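Local coordinates for protein UDP-N-acetylglucosamine 3-dehydrogenase (Acidithiobacillus ferrooxidans, PDB 7BVJ) that catalyses the NAD(+)-dependent oxidation of the glucosamine 3-hydroxyl of UDP-N-acetylglucosamine to a ketone, a step in building the lipid A of lipopolysaccharide, at residues A[111-116]-A[274-279]. Sequence-based numbering, arbitrary orientation.
Sequences HLVLAI and EDFLNA
Val113 and Ala115 meet Phe276 and Ala279 where the last strand of the parallel Rossmann sheet, 114-117, is covered by helix 268-282, which the chain reaches only after building the large mixed sheet of the second domain. No hydrogen bond joins the two segments; the fit is one of apolar bumps and hollows. CG1 of Val113 is the main bump, set into the notch between the Phe276 ring and the methyl of Ala279. It reaches the ring at its edge, near the ring plane, 3.9 Å from Phe276 CD1, and lies 4.3 Å from Ala279 CB. With CG1 trans to its own backbone N (chi1 167°), the other branch, CG2, is turned to the helix backbone, 4.0 Å from the carbonyl O of Ala279. Ala115, with a single methyl, probably allows the helix to come near, the CA atoms of Ala115 and Phe276 standing 6.7 Å apart. The Phe276 side chain also packs on Leu88 of the adjacent strand 86-90 and on Tyr22 of helix 13-25. Trimming Val113 to an alanine would probably open a gap between the Phe276 ring edge and Ala279, leaving the ring less firmly held. At CD1, the ring also meets Ala115, whose CB approaches obliquely to 3.9 Å from Phe276 CD1.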
# COMPACT_ATOMS: atom_id res chain seq x y z
N HIS A 111 -20.32 -9.18 -7.49
CA HIS A 111 -20.01 -8.13 -8.46
C HIS A 111 -19.70 -6.82 -7.75
O HIS A 111 -20.24 -5.76 -8.07
CB HIS A 111 -21.14 -7.97 -9.48
CG HIS A 111 -21.43 -9.21 -10.27
ND1 HIS A 111 -22.66 -9.84 -10.24
CD2 HIS A 111 -20.65 -9.94 -11.10
CE1 HIS A 111 -22.63 -10.90 -11.03
NE2 HIS A 111 -21.42 -10.99 -11.56
N LEU A 112 -18.80 -6.89 -6.77
CA LEU A 112 -18.37 -5.75 -5.97
C LEU A 112 -16.94 -5.37 -6.33
O LEU A 112 -16.14 -6.22 -6.73
CB LEU A 112 -18.45 -6.07 -4.47
CG LEU A 112 -19.85 -6.32 -3.89
CD1 LEU A 112 -19.78 -6.67 -2.38
CD2 LEU A 112 -20.75 -5.12 -4.17
N VAL A 113 -16.62 -4.09 -6.19
CA VAL A 113 -15.24 -3.63 -6.35
C VAL A 113 -14.50 -3.89 -5.05
O VAL A 113 -14.97 -3.51 -3.96
CB VAL A 113 -15.19 -2.14 -6.73
CG1 VAL A 113 -13.77 -1.61 -6.58
CG2 VAL A 113 -15.67 -1.94 -8.16
N LEU A 114 -13.36 -4.54 -5.15
CA LEU A 114 -12.51 -4.85 -4.02
C LEU A 114 -11.16 -4.19 -4.28
O LEU A 114 -10.47 -4.54 -5.24
CB LEU A 114 -12.39 -6.36 -3.85
CG LEU A 114 -11.40 -7.01 -2.89
CD1 LEU A 114 -11.56 -6.46 -1.47
CD2 LEU A 114 -11.64 -8.51 -2.92
N ALA A 115 -10.82 -3.20 -3.47
CA ALA A 115 -9.56 -2.48 -3.59
C ALA A 115 -8.79 -2.60 -2.28
O ALA A 115 -9.39 -2.62 -1.19
CB ALA A 115 -9.79 -1.02 -3.96
N ILE A 116 -7.47 -2.72 -2.40
CA ILE A 116 -6.58 -2.75 -1.25
C ILE A 116 -5.81 -1.43 -1.23
O ILE A 116 -5.38 -0.94 -2.28
CB ILE A 116 -5.61 -3.96 -1.31
CG1 ILE A 116 -6.37 -5.24 -1.67
CG2 ILE A 116 -4.91 -4.15 0.03
CD1 ILE A 116 -7.57 -5.53 -0.77
N GLU A 274 -10.54 8.50 -4.67
CA GLU A 274 -11.24 8.87 -5.90
C GLU A 274 -11.16 7.74 -6.92
O GLU A 274 -12.14 7.46 -7.62
CB GLU A 274 -10.71 10.16 -6.50
CG GLU A 274 -11.53 10.56 -7.74
CD GLU A 274 -11.05 11.82 -8.43
OE1 GLU A 274 -10.51 12.71 -7.75
OE2 GLU A 274 -11.22 11.91 -9.66
N ASP A 275 -10.01 7.08 -7.00
CA ASP A 275 -9.89 5.96 -7.94
C ASP A 275 -10.86 4.83 -7.57
O ASP A 275 -11.54 4.28 -8.44
CB ASP A 275 -8.44 5.49 -7.97
CG ASP A 275 -8.22 4.39 -8.96
OD1 ASP A 275 -8.56 3.24 -8.62
OD2 ASP A 275 -7.70 4.66 -10.07
N PHE A 276 -10.92 4.47 -6.28
CA PHE A 276 -11.85 3.44 -5.81
C PHE A 276 -13.30 3.77 -6.21
O PHE A 276 -14.04 2.93 -6.77
CB PHE A 276 -11.66 3.29 -4.29
CG PHE A 276 -12.72 2.49 -3.55
CD1 PHE A 276 -13.06 1.19 -3.94
CD2 PHE A 276 -13.33 3.02 -2.42
CE1 PHE A 276 -14.02 0.46 -3.22
CE2 PHE A 276 -14.31 2.30 -1.71
CZ PHE A 276 -14.65 1.01 -2.11
N LEU A 277 -13.71 5.02 -5.97
CA LEU A 277 -15.10 5.40 -6.24
C LEU A 277 -15.37 5.48 -7.76
O LEU A 277 -16.46 5.12 -8.22
CB LEU A 277 -15.42 6.72 -5.55
CG LEU A 277 -15.35 6.74 -4.01
CD1 LEU A 277 -15.75 8.11 -3.45
CD2 LEU A 277 -16.22 5.64 -3.42
N ASN A 278 -14.38 5.93 -8.53
CA ASN A 278 -14.54 5.91 -9.99
C ASN A 278 -14.64 4.49 -10.50
O ASN A 278 -15.40 4.23 -11.43
CB ASN A 278 -13.38 6.64 -10.66
CG ASN A 278 -13.43 8.13 -10.42
OD1 ASN A 278 -14.50 8.69 -10.21
ND2 ASN A 278 -12.27 8.77 -10.43
N ALA A 279 -13.91 3.56 -9.90
CA ALA A 279 -14.00 2.18 -10.34
C ALA A 279 -15.41 1.65 -10.13
O ALA A 279 -15.95 0.94 -10.99
CB ALA A 279 -12.99 1.32 -9.60